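Local coordinates for protein Sfrice_029225 (Spodoptera frugiperda, PDB 6I50) that probably acts as a trimeric cytokine of the tumour necrosis factor family that binds a TNF-type receptor and signals for apoptosis, at residues A[77-82]-A[145-150]; A[105-110]-A[117-122]; A[3-8]-A[156-161]; A[67-72]-A[124-129]. All blocks are in the same frame, centred on the assembly; numbering follows the deposited sequence.

Interaction 1: A[77-82]-A[145-150]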
loop_
_atom_site.group_PDB
_atom_site.type_symbol
_atom_site.label_atom_id
_atom_site.label_comp_id
_atom_site.label_asym_id
_atom_site.label_seq_id
_atom_site.Cartn_x
_atom_site.Cartn_y
_atom_site.Cartn_z
ATOM N N TYR A 77 -2.141 -9.485 9.150
ATOM C CA TYR A 77 -1.072 -10.473 9.023
ATOM C C TYR A 77 -1.642 -11.819 9.459
ATOM O O TYR A 77 -1.843 -12.064 10.649
ATOM C CB TYR A 77 0.124 -10.049 9.868
ATOM C CG TYR A 77 1.418 -10.799 9.631
ATOM C CD1 TYR A 77 1.557 -12.126 10.012
ATOM C CD2 TYR A 77 2.520 -10.155 9.084
ATOM C CE1 TYR A 77 2.747 -12.802 9.821
ATOM C CE2 TYR A 77 3.716 -10.826 8.892
ATOM C CZ TYR A 77 3.822 -12.143 9.265
ATOM O OH TYR A 77 5.009 -12.816 9.080
ATOM N N TYR A 78 -1.901 -12.695 8.491
ATOM C CA TYR A 78 -2.449 -14.010 8.791
ATOM C C TYR A 78 -1.342 -15.013 9.072
ATOM O O TYR A 78 -0.275 -14.979 8.452
ATOM C CB TYR A 78 -3.309 -14.517 7.630
ATOM C CG TYR A 78 -4.543 -13.683 7.377
ATOM C CD1 TYR A 78 -5.732 -13.933 8.052
ATOM C CD2 TYR A 78 -4.517 -12.639 6.463
ATOM C CE1 TYR A 78 -6.863 -13.160 7.815
ATOM C CE2 TYR A 78 -5.633 -11.872 6.216
ATOM C CZ TYR A 78 -6.802 -12.131 6.894
ATOM O OH TYR A 78 -7.907 -11.351 6.634
ATOM N N LEU A 79 -1.608 -15.910 10.015
ATOM C CA LEU A 79 -0.769 -17.078 10.273
ATOM C C LEU A 79 -1.791 -18.205 10.347
ATOM O O LEU A 79 -2.339 -18.497 11.413
ATOM C CB LEU A 79 0.062 -16.935 11.549
ATOM C CG LEU A 79 1.052 -18.075 11.806
ATOM C CD1 LEU A 79 1.870 -18.344 10.555
ATOM C CD2 LEU A 79 1.962 -17.757 12.979
ATOM N N ASP A 80 -2.075 -18.807 9.197
ATOM C CA ASP A 80 -3.283 -19.600 9.052
ATOM C C ASP A 80 -3.018 -20.711 8.050
ATOM O O ASP A 80 -2.130 -20.604 7.198
ATOM C CB ASP A 80 -4.456 -18.719 8.604
ATOM C CG ASP A 80 -5.801 -19.383 8.811
ATOM O OD1 ASP A 80 -6.393 -19.215 9.897
ATOM O OD2 ASP A 80 -6.266 -20.069 7.879
ATOM N N SER A 81 -3.804 -21.778 8.154
ATOM C CA SER A 81 -3.620 -22.936 7.291
ATOM C C SER A 81 -4.616 -22.995 6.137
ATOM O O SER A 81 -4.509 -23.894 5.301
ATOM C CB SER A 81 -3.700 -24.230 8.113
ATOM O OG SER A 81 -4.932 -24.319 8.800
ATOM N N HIS A 82 -5.574 -22.073 6.064
ATOM C CA HIS A 82 -6.526 -22.086 4.958
ATOM C C HIS A 82 -5.860 -21.657 3.653
ATOM O O HIS A 82 -4.891 -20.891 3.644
ATOM C CB HIS A 82 -7.714 -21.173 5.261
ATOM C CG HIS A 82 -8.656 -21.737 6.276
ATOM N ND1 HIS A 82 -8.531 -21.487 7.625
ATOM C CD2 HIS A 82 -9.719 -22.565 6.143
ATOM C CE1 HIS A 82 -9.485 -22.126 8.279
ATOM N NE2 HIS A 82 -10.218 -22.792 7.403
ATOM N N HIS A 145 -6.884 -17.163 11.609
ATOM C CA HIS A 145 -5.969 -16.707 12.644
ATOM C C HIS A 145 -5.041 -15.641 12.083
ATOM O O HIS A 145 -4.502 -15.787 10.982
ATOM C CB HIS A 145 -5.142 -17.867 13.196
ATOM C CG HIS A 145 -5.965 -18.943 13.830
ATOM N ND1 HIS A 145 -6.703 -19.845 13.095
ATOM C CD2 HIS A 145 -6.167 -19.261 15.129
ATOM C CE1 HIS A 145 -7.320 -20.677 13.915
ATOM N NE2 HIS A 145 -7.011 -20.344 15.155
ATOM N N SER A 146 -4.855 -14.572 12.852
ATOM C CA SER A 146 -3.970 -13.482 12.471
ATOM C C SER A 146 -3.073 -13.120 13.647
ATOM O O SER A 146 -3.405 -13.372 14.809
ATOM C CB SER A 146 -4.757 -12.249 12.003
ATOM O OG SER A 146 -5.801 -11.937 12.908
ATOM N N LEU A 147 -1.921 -12.528 13.332
ATOM C CA LEU A 147 -0.974 -12.074 14.348
ATOM C C LEU A 147 -1.237 -10.601 14.636
ATOM O O LEU A 147 -1.018 -9.740 13.774
ATOM C CB LEU A 147 0.467 -12.294 13.894
ATOM C CG LEU A 147 0.934 -13.743 13.812
ATOM C CD1 LEU A 147 2.364 -13.808 13.296
ATOM C CD2 LEU A 147 0.826 -14.403 15.176
ATOM N N MET A 148 -1.702 -10.309 15.847
ATOM C CA MET A 148 -2.048 -8.940 16.219
ATOM C C MET A 148 -0.894 -8.324 17.009
ATOM O O MET A 148 -0.941 -8.128 18.224
ATOM C CB MET A 148 -3.360 -8.914 16.998
ATOM C CG MET A 148 -4.499 -9.632 16.287
ATOM S SD MET A 148 -4.629 -9.104 14.569
ATOM C CE MET A 148 -4.845 -7.372 14.827
ATOM N N GLN A 149 0.168 -8.032 16.269
ATOM C CA GLN A 149 1.360 -7.371 16.769
ATOM C C GLN A 149 1.527 -6.063 16.008
ATOM O O GLN A 149 1.115 -5.973 14.846
ATOM C CB GLN A 149 2.602 -8.260 16.601
ATOM C CG GLN A 149 2.494 -9.603 17.336
ATOM C CD GLN A 149 3.605 -10.578 16.973
ATOM O OE1 GLN A 149 4.075 -10.616 15.838
ATOM N NE2 GLN A 149 4.029 -11.373 17.946
ATOM N N PRO A 150 2.094 -5.023 16.637
ATOM C CA PRO A 150 1.963 -3.671 16.066
ATOM C C PRO A 150 2.563 -3.534 14.682
ATOM O O PRO A 150 2.010 -2.827 13.833
ATOM C CB PRO A 150 2.699 -2.790 17.087
ATOM C CG PRO A 150 2.728 -3.584 18.337
ATOM C CD PRO A 150 2.816 -5.016 17.920
HETATM O O HOH W 1 -7.916 -21.441 10.990
#
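At one end of the TNF jelly roll, strand 68-80 runs out beside the start of strand 144-161, and Tyr78 faces Ser146 in a single beta bridge. The two strand ends cross at 131°. Leu147 N donates to Tyr77 O at 2.7 Å. Leu79 N donates to His145 O at 3.1 Å, from above the carbonyl plane. Beyond the bridge, the Asp80 side chain replaces the backbone as acceptor. Its CG stands anti to the backbone N (chi1 -164°), which places OD1 2.7 Å from His145 N. The same OD1 takes a longer bond of 3.3 Å from His145 ND1, almost exactly in the imidazole plane. The two donors come from opposite faces of the carboxylate. A water also donates to OD1. The other oxygen, OD2, uses its syn lone pair for His82 ND1, 2.7 Å away, and accepts from His82 N to close an Asx turn. Apolar contact lies at the other end: the Leu147 and Tyr77 side chains run side by side, with Leu147 CD1 3.6 Å from Tyr77 CE1 and also touching Leu79 CD2. The Tyr78 hydroxyl is bonded to Asn139. With four protein N-H groups on one carboxylate, the turn after strand 68-80 is tied to the start of strand 144-161. The carboxylate would probably stabilise a positive charge on either histidine.

Interaction 2: A[105-110]-A[117-122]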
loop_
_atom_site.group_PDB
_atom_site.type_symbol
_atom_site.label_atom_id
_atom_site.label_comp_id
_atom_site.label_asym_id
_atom_site.label_seq_id
_atom_site.Cartn_x
_atom_site.Cartn_y
_atom_site.Cartn_z
ATOM N N CYS A 105 -9.144 -7.247 0.361
ATOM C CA CYS A 105 -7.834 -7.822 0.098
ATOM C C CYS A 105 -7.968 -9.337 0.109
ATOM O O CYS A 105 -8.766 -9.889 0.870
ATOM C CB CYS A 105 -6.815 -7.367 1.156
ATOM S SG CYS A 105 -5.101 -7.828 0.868
ATOM N N ALA A 106 -7.196 -10.016 -0.744
ATOM C CA ALA A 106 -7.260 -11.473 -0.765
ATOM C C ALA A 106 -5.903 -12.048 -1.137
ATOM O O ALA A 106 -5.158 -11.466 -1.928
ATOM C CB ALA A 106 -8.334 -11.978 -1.738
ATOM N N GLN A 107 -5.583 -13.194 -0.545
ATOM C CA GLN A 107 -4.404 -13.967 -0.912
ATOM C C GLN A 107 -4.783 -15.437 -0.897
ATOM O O GLN A 107 -5.534 -15.875 -0.023
ATOM C CB GLN A 107 -3.239 -13.703 0.050
ATOM C CG GLN A 107 -1.848 -14.017 -0.498
ATOM C CD GLN A 107 -1.487 -15.492 -0.423
ATOM O OE1 GLN A 107 -0.590 -15.961 -1.129
ATOM N NE2 GLN A 107 -2.177 -16.229 0.444
ATOM N N SER A 108 -4.265 -16.206 -1.856
ATOM C CA SER A 108 -4.705 -17.586 -1.998
ATOM C C SER A 108 -3.626 -18.432 -2.653
ATOM O O SER A 108 -2.969 -17.999 -3.602
ATOM C CB SER A 108 -6.000 -17.676 -2.819
ATOM O OG SER A 108 -6.538 -18.996 -2.796
ATOM N N SER A 109 -3.455 -19.641 -2.132
ATOM C CA SER A 109 -2.602 -20.635 -2.762
ATOM C C SER A 109 -3.098 -22.004 -2.333
ATOM O O SER A 109 -3.657 -22.158 -1.245
ATOM C CB SER A 109 -1.129 -20.451 -2.382
ATOM O OG SER A 109 -0.934 -20.733 -1.008
ATOM N N TYR A 110 -2.903 -22.992 -3.199
ATOM C CA TYR A 110 -3.411 -24.329 -2.948
ATOM C C TYR A 110 -2.377 -25.165 -2.207
ATOM O O TYR A 110 -1.192 -25.168 -2.556
ATOM C CB TYR A 110 -3.798 -25.021 -4.258
ATOM C CG TYR A 110 -4.317 -26.432 -4.054
ATOM C CD1 TYR A 110 -5.661 -26.668 -3.781
ATOM C CD2 TYR A 110 -3.460 -27.524 -4.116
ATOM C CE1 TYR A 110 -6.135 -27.954 -3.581
ATOM C CE2 TYR A 110 -3.926 -28.812 -3.916
ATOM C CZ TYR A 110 -5.263 -29.020 -3.651
ATOM O OH TYR A 110 -5.725 -30.302 -3.453
ATOM N N LYS A 117 0.904 -20.835 7.562
ATOM C CA LYS A 117 1.914 -20.040 6.882
ATOM C C LYS A 117 1.580 -18.568 7.003
ATOM O O LYS A 117 0.401 -18.198 7.097
ATOM C CB LYS A 117 2.055 -20.430 5.406
ATOM C CG LYS A 117 0.793 -20.339 4.604
ATOM C CD LYS A 117 0.856 -21.357 3.487
ATOM C CE LYS A 117 -0.503 -21.962 3.231
ATOM N NZ LYS A 117 -1.469 -20.935 2.751
ATOM N N PRO A 118 2.594 -17.700 7.005
ATOM C CA PRO A 118 2.363 -16.267 7.195
ATOM C C PRO A 118 2.086 -15.544 5.887
ATOM O O PRO A 118 2.798 -15.758 4.901
ATOM C CB PRO A 118 3.677 -15.791 7.821
ATOM C CG PRO A 118 4.701 -16.705 7.234
ATOM C CD PRO A 118 4.029 -18.037 7.014
ATOM N N ASN A 119 1.068 -14.684 5.876
ATOM C CA ASN A 119 0.744 -13.862 4.712
ATOM C C ASN A 119 0.137 -12.561 5.209
ATOM O O ASN A 119 -0.903 -12.586 5.869
ATOM C CB ASN A 119 -0.245 -14.571 3.781
ATOM C CG ASN A 119 0.423 -15.552 2.857
ATOM O OD1 ASN A 119 1.128 -15.161 1.925
ATOM N ND2 ASN A 119 0.196 -16.838 3.094
ATOM N N SER A 120 0.764 -11.433 4.884
ATOM C CA SER A 120 0.194 -10.130 5.201
ATOM C C SER A 120 -0.629 -9.649 4.008
ATOM O O SER A 120 -0.195 -9.761 2.856
ATOM C CB SER A 120 1.291 -9.123 5.563
ATOM O OG SER A 120 2.265 -8.992 4.542
ATOM N N CYS A 121 -1.831 -9.152 4.277
ATOM C CA CYS A 121 -2.745 -8.709 3.227
ATOM C C CYS A 121 -2.970 -7.218 3.435
ATOM O O CYS A 121 -3.628 -6.820 4.403
ATOM C CB CYS A 121 -4.066 -9.483 3.276
ATOM S SG CYS A 121 -4.909 -9.707 1.663
ATOM N N PHE A 122 -2.415 -6.404 2.537
ATOM C CA PHE A 122 -2.443 -4.951 2.644
ATOM C C PHE A 122 -3.279 -4.355 1.517
ATOM O O PHE A 122 -3.196 -4.802 0.367
ATOM C CB PHE A 122 -1.020 -4.371 2.590
ATOM C CG PHE A 122 -0.974 -2.868 2.622
ATOM C CD1 PHE A 122 -1.201 -2.113 1.470
ATOM C CD2 PHE A 122 -0.693 -2.208 3.809
ATOM C CE1 PHE A 122 -1.185 -0.734 1.515
ATOM C CE2 PHE A 122 -0.664 -0.828 3.863
ATOM C CZ PHE A 122 -0.911 -0.086 2.712
HETATM O O HOH W 2 -2.326 -22.857 1.003
HETATM O O HOH W 3 -0.484 -18.560 0.373
#
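Strands 105-108 and 117-122 run antiparallel at 152°, with their axes 6.6 Å apart at the closest and no direct hydrogen bond between them. They belong to the two facing sheets of the TNF jelly-roll sandwich, and side chains bridge the gap. The Cys105-Cys121 disulfide joins them covalently, with an SG to SG distance of 2.0 Å and a chi3 of -102°. Next to it, the side-chain amides of Gln107 and Asn119 stack with planes 16° apart, Gln107 CD lying 3.5 Å from Asn119 OD1. Asn119 OD1 also accepts from Ser108 N of the second subunit, which ties this layer to the trimer. Phe122 meets Phe122 of both neighbouring subunits edge to face. Nearer the loop that connects the two strands, water takes over the bridging. Lys117 NZ and Ser109 OG stay 3.8 Å apart, and the lysine chain bends at chi3 and chi4, which brings NZ toward Ser109. One water accepts from Lys117 NZ at 2.7 Å and lies within hydrogen-bonding distance of Ser109 O. A second water is bonded to Ser109 OG at 2.6 Å and accepts a weak bond from Asn119 ND2 at 3.3 Å.

Interaction 3: A[3-8]-A[156-161]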
loop_
_atom_site.group_PDB
_atom_site.type_symbol
_atom_site.label_atom_id
_atom_site.label_comp_id
_atom_site.label_asym_id
_atom_site.label_seq_id
_atom_site.Cartn_x
_atom_site.Cartn_y
_atom_site.Cartn_z
ATOM N N PHE A 3 -4.114 17.990 11.836
ATOM C CA PHE A 3 -3.726 16.678 11.320
ATOM C C PHE A 3 -4.809 15.700 11.762
ATOM O O PHE A 3 -4.733 15.102 12.834
ATOM C CB PHE A 3 -2.347 16.288 11.840
ATOM C CG PHE A 3 -1.809 15.006 11.264
ATOM C CD1 PHE A 3 -1.879 14.753 9.903
ATOM C CD2 PHE A 3 -1.188 14.077 12.081
ATOM C CE1 PHE A 3 -1.357 13.585 9.373
ATOM C CE2 PHE A 3 -0.670 12.904 11.562
ATOM C CZ PHE A 3 -0.750 12.659 10.205
ATOM N N ILE A 4 -5.842 15.558 10.933
ATOM C CA ILE A 4 -6.988 14.702 11.253
ATOM C C ILE A 4 -6.618 13.297 10.784
ATOM O O ILE A 4 -6.883 12.904 9.648
ATOM C CB ILE A 4 -8.277 15.224 10.624
ATOM C CG1 ILE A 4 -8.534 16.656 11.114
ATOM C CG2 ILE A 4 -9.459 14.317 10.960
ATOM C CD1 ILE A 4 -9.822 17.249 10.622
ATOM N N ALA A 5 -5.989 12.529 11.675
ATOM C CA ALA A 5 -5.357 11.278 11.288
ATOM C C ALA A 5 -5.169 10.416 12.526
ATOM O O ALA A 5 -5.064 10.929 13.640
ATOM C CB ALA A 5 -4.005 11.525 10.609
ATOM N N ALA A 6 -5.111 9.107 12.314
ATOM C CA ALA A 6 -4.920 8.164 13.407
ATOM C C ALA A 6 -4.384 6.854 12.846
ATOM O O ALA A 6 -4.671 6.483 11.705
ATOM C CB ALA A 6 -6.226 7.925 14.179
ATOM N N HIS A 7 -3.599 6.160 13.668
ATOM C CA HIS A 7 -3.075 4.844 13.336
ATOM C C HIS A 7 -3.339 3.922 14.515
ATOM O O HIS A 7 -3.006 4.264 15.651
ATOM C CB HIS A 7 -1.573 4.894 13.038
ATOM C CG HIS A 7 -0.985 3.565 12.682
ATOM N ND1 HIS A 7 -0.974 3.078 11.391
ATOM C CD2 HIS A 7 -0.393 2.616 13.446
ATOM C CE1 HIS A 7 -0.388 1.894 11.375
ATOM N NE2 HIS A 7 -0.023 1.593 12.607
ATOM N N PHE A 8 -3.966 2.780 14.252
ATOM C CA PHE A 8 -4.264 1.786 15.277
ATOM C C PHE A 8 -3.609 0.477 14.870
ATOM O O PHE A 8 -3.734 0.054 13.715
ATOM C CB PHE A 8 -5.776 1.598 15.438
ATOM C CG PHE A 8 -6.523 2.886 15.586
ATOM C CD1 PHE A 8 -6.627 3.494 16.826
ATOM C CD2 PHE A 8 -7.094 3.506 14.482
ATOM C CE1 PHE A 8 -7.308 4.692 16.972
ATOM C CE2 PHE A 8 -7.782 4.701 14.620
ATOM C CZ PHE A 8 -7.879 5.297 15.870
ATOM N N GLY A 156 -5.176 2.472 9.587
ATOM C CA GLY A 156 -4.897 3.879 9.771
ATOM C C GLY A 156 -5.604 4.696 8.712
ATOM O O GLY A 156 -6.038 4.179 7.677
ATOM N N LEU A 157 -5.742 5.987 9.001
ATOM C CA LEU A 157 -6.390 6.880 8.058
ATOM C C LEU A 157 -5.891 8.295 8.275
ATOM O O LEU A 157 -5.597 8.707 9.402
ATOM C CB LEU A 157 -7.925 6.863 8.155
ATOM C CG LEU A 157 -8.802 6.344 9.301
ATOM C CD1 LEU A 157 -8.248 6.602 10.690
ATOM C CD2 LEU A 157 -10.184 6.968 9.164
ATOM N N VAL A 158 -5.821 9.033 7.170
ATOM C CA VAL A 158 -5.338 10.405 7.145
ATOM C C VAL A 158 -6.311 11.204 6.296
ATOM O O VAL A 158 -6.498 10.898 5.113
ATOM C CB VAL A 158 -3.914 10.509 6.567
ATOM C CG1 VAL A 158 -3.449 11.963 6.565
ATOM C CG2 VAL A 158 -2.931 9.618 7.330
ATOM N N LYS A 159 -6.911 12.238 6.875
ATOM C CA LYS A 159 -7.768 13.095 6.067
ATOM C C LYS A 159 -6.921 13.911 5.098
ATOM O O LYS A 159 -5.950 14.562 5.498
ATOM C CB LYS A 159 -8.608 14.015 6.944
ATOM C CG LYS A 159 -9.650 14.783 6.145
ATOM C CD LYS A 159 -10.436 15.731 7.020
ATOM C CE LYS A 159 -11.294 16.640 6.164
ATOM N NZ LYS A 159 -11.169 18.053 6.589
ATOM N N LEU A 160 -7.299 13.872 3.820
ATOM C CA LEU A 160 -6.575 14.550 2.751
ATOM C C LEU A 160 -7.232 15.842 2.304
ATOM O O LEU A 160 -6.524 16.777 1.910
ATOM C CB LEU A 160 -6.445 13.636 1.530
ATOM C CG LEU A 160 -5.784 12.283 1.763
ATOM C CD1 LEU A 160 -5.750 11.520 0.442
ATOM C CD2 LEU A 160 -4.392 12.471 2.323
ATOM N N ALA A 161 -8.561 15.911 2.335
ATOM C CA ALA A 161 -9.263 17.086 1.840
ATOM C C ALA A 161 -10.682 17.118 2.381
ATOM O O ALA A 161 -11.277 16.075 2.674
ATOM C CB ALA A 161 -9.305 17.108 0.309
HETATM O O HOH W 4 -5.644 16.196 7.942
#
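Ala6 and Leu157 form the central hydrogen-bonded pair of two antiparallel strands, 5-8 and 156-161, whose directions differ by 174°. Ala6 N to Leu157 O and Leu157 N to Ala6 O are both 3.0 Å. Lys159 N adds a third backbone bond to Ile4 O at 2.9 Å. Ile4 is the centre of an inverse gamma turn, and a water links its N to Lys159 O. The flanking pairs, Ala5 with Val158 and His7 with Gly156, are non-hydrogen-bonded. There the backbones come close, and Ala5 CA meets Leu157 O at 3.2 Å.

Apolar contacts fall on both faces of the sheet. On one, Ala5 CB lies over a face of the Phe3 ring near its rim and meets Val158 CG2 at 3.9 Å; Phe3 CE1 touches Val158 CG1. On the other, Leu157 CD1 sits near Ala6 CB and at the edge of the Phe8 ring. Ile4 and Lys159 run side by side, with CD1 of the isoleucine 4.0 Å from CD of the lysine, whose ammonium group continues to a salt bridge with Asp162.

Phe3 also packs on Ala161 of the second subunit. Pairing of the first and last strands near the trimer interface is typical of the TNF jelly roll.

Interaction 4: A[67-72]-A[124-129]; sequences TGVYLV and AAALFL
Val72, Leu127, Leu129 and Tyr70 make the tight side of this antiparallel ladder between strands 68-72 and 124-129. Val72 CB packs across Leu127 CD1 at 3.8 Å. Val72 CG2 and Leu129 CD1 meet tip to tip at 3.9 Å. Leu129 CD1 also reaches Tyr70 CD1 at 3.7 Å, its side chain lying at about a right angle to that of the tyrosine. The Tyr70 CG is anti to its carbonyl carbon (chi1 -71°), which carries the ring toward Leu129, diagonally across the ladder, and its hydroxyl is bonded to His66 O. Leu89 and Leu102 of the facing sheet close over this layer.

Three hydrogen-bonded pairs hold the backbones: Gly68 with Leu129, Tyr70 with Leu127 and Val72 with Ala125. Each makes two bonds, the shortest being Leu127 N to Tyr70 O at 2.7 Å. Leu129 N to Gly68 O is almost straight, at 178°.

The opposite face is looser within the pair. Val69 CG1 stands 4.1 Å from Ala126 CB, and Leu71 touches mainly backbone. Other subunits complete this side: Trp45 of the third subunit packs on Val69 and Phe128, and Leu71 meets Leu71 of the second subunit. Thr67, at one end, is partly exposed, as are Phe128 and Leu127. Its CG2 touches Phe128 CZ at 3.6 Å while OG1 accepts from Ala131 N. A sheet with one face in the sandwich core and the other against its neighbours is characteristic of the trimeric TNF homology domain.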
loop_
_atom_site.group_PDB
_atom_site.type_symbol
_atom_site.label_atom_id
_atom_site.label_comp_id
_atom_site.label_asym_id
_atom_site.label_seq_id
_atom_site.Cartn_x
_atom_site.Cartn_y
_atom_site.Cartn_z
ATOM N N THR A 67 -16.036 14.762 8.090
ATOM C CA THR A 67 -16.303 14.352 6.720
ATOM C C THR A 67 -15.175 14.793 5.792
ATOM O O THR A 67 -14.673 15.916 5.892
ATOM C CB THR A 67 -17.629 14.953 6.259
ATOM O OG1 THR A 67 -18.683 14.485 7.113
ATOM C CG2 THR A 67 -17.929 14.568 4.819
ATOM N N GLY A 68 -14.770 13.904 4.893
ATOM C CA GLY A 68 -13.780 14.275 3.900
ATOM C C GLY A 68 -13.287 13.064 3.143
ATOM O O GLY A 68 -13.787 11.946 3.305
ATOM N N VAL A 69 -12.300 13.314 2.289
ATOM C CA VAL A 69 -11.610 12.241 1.580
ATOM C C VAL A 69 -10.380 11.872 2.392
ATOM O O VAL A 69 -9.546 12.734 2.691
ATOM C CB VAL A 69 -11.233 12.654 0.149
ATOM C CG1 VAL A 69 -10.409 11.561 -0.523
ATOM C CG2 VAL A 69 -12.488 12.932 -0.654
ATOM N N TYR A 70 -10.289 10.598 2.766
ATOM C CA TYR A 70 -9.213 10.067 3.589
ATOM C C TYR A 70 -8.409 9.048 2.802
ATOM O O TYR A 70 -8.968 8.263 2.038
ATOM C CB TYR A 70 -9.737 9.328 4.828
ATOM C CG TYR A 70 -10.344 10.167 5.918
ATOM C CD1 TYR A 70 -11.577 10.783 5.746
ATOM C CD2 TYR A 70 -9.702 10.308 7.135
ATOM C CE1 TYR A 70 -12.149 11.526 6.753
ATOM C CE2 TYR A 70 -10.260 11.048 8.149
ATOM C CZ TYR A 70 -11.478 11.661 7.957
ATOM O OH TYR A 70 -12.023 12.398 8.979
ATOM N N LEU A 71 -7.102 9.019 3.046
ATOM C CA LEU A 71 -6.314 7.846 2.708
ATOM C C LEU A 71 -6.501 6.839 3.834
ATOM O O LEU A 71 -6.190 7.136 4.989
ATOM C CB LEU A 71 -4.840 8.206 2.536
ATOM C CG LEU A 71 -3.874 7.033 2.313
ATOM C CD1 LEU A 71 -4.092 6.413 0.933
ATOM C CD2 LEU A 71 -2.430 7.498 2.471
ATOM N N VAL A 72 -7.048 5.673 3.512
ATOM C CA VAL A 72 -7.314 4.621 4.489
ATOM C C VAL A 72 -6.453 3.426 4.107
ATOM O O VAL A 72 -6.403 3.055 2.932
ATOM C CB VAL A 72 -8.804 4.230 4.515
ATOM C CG1 VAL A 72 -9.056 3.137 5.544
ATOM C CG2 VAL A 72 -9.675 5.454 4.807
ATOM N N ALA A 124 -5.064 -0.158 0.400
ATOM C CA ALA A 124 -5.239 1.243 0.750
ATOM C C ALA A 124 -5.932 1.950 -0.400
ATOM O O ALA A 124 -5.864 1.507 -1.547
ATOM C CB ALA A 124 -3.895 1.916 1.066
ATOM N N ALA A 125 -6.606 3.055 -0.079
ATOM C CA ALA A 125 -7.258 3.852 -1.114
ATOM C C ALA A 125 -7.688 5.187 -0.529
ATOM O O ALA A 125 -7.810 5.339 0.689
ATOM C CB ALA A 125 -8.471 3.130 -1.710
ATOM N N ALA A 126 -7.927 6.151 -1.421
ATOM C CA ALA A 126 -8.542 7.424 -1.049
ATOM C C ALA A 126 -10.057 7.249 -1.045
ATOM O O ALA A 126 -10.661 7.027 -2.098
ATOM C CB ALA A 126 -8.126 8.529 -2.016
ATOM N N LEU A 127 -10.672 7.343 0.134
ATOM C CA LEU A 127 -12.076 7.000 0.332
ATOM C C LEU A 127 -12.833 8.184 0.917
ATOM O O LEU A 127 -12.309 8.908 1.767
ATOM C CB LEU A 127 -12.211 5.799 1.276
ATOM C CG LEU A 127 -11.589 4.480 0.810
ATOM C CD1 LEU A 127 -11.559 3.487 1.968
ATOM C CD2 LEU A 127 -12.346 3.920 -0.391
ATOM N N PHE A 128 -14.065 8.389 0.462
ATOM C CA PHE A 128 -14.907 9.398 1.079
ATOM C C PHE A 128 -15.527 8.819 2.341
ATOM O O PHE A 128 -16.168 7.767 2.297
ATOM C CB PHE A 128 -16.003 9.872 0.127
ATOM C CG PHE A 128 -16.993 10.780 0.785
ATOM C CD1 PHE A 128 -16.711 12.131 0.950
ATOM C CD2 PHE A 128 -18.183 10.276 1.293
ATOM C CE1 PHE A 128 -17.609 12.965 1.587
ATOM C CE2 PHE A 128 -19.086 11.108 1.924
ATOM C CZ PHE A 128 -18.800 12.450 2.073
ATOM N N LEU A 129 -15.340 9.512 3.462
ATOM C CA LEU A 129 -15.904 9.096 4.740
ATOM C C LEU A 129 -16.693 10.247 5.342
ATOM O O LEU A 129 -16.301 11.412 5.213
ATOM C CB LEU A 129 -14.812 8.654 5.718
ATOM C CG LEU A 129 -13.877 7.547 5.216
ATOM C CD1 LEU A 129 -12.755 7.304 6.206
ATOM C CD2 LEU A 129 -14.649 6.261 4.967
#

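Interactions 1, 3 and 4 all lie in the sheet built on strands 68-80, 117-129 and 144-161, and interaction 2 joins that sheet to the facing one. Strand 68-80 carries interaction 4 near its start and interaction 1 at its end, with centres about 26 Å apart. Interactions 1 and 2 touch, their centres about 10 Å apart, through backbone pairing of strands 68-80 and 117-129. Interactions 3 and 4 touch likewise, centres about 9 Å apart, through strands 144-161 and 68-80. Along the chain, interaction 3 encloses the other three, while interactions 1 and 4 cross. The two clusters thus mark opposite ends of one jelly-roll subunit, and each meets neighbouring subunits of the trimer.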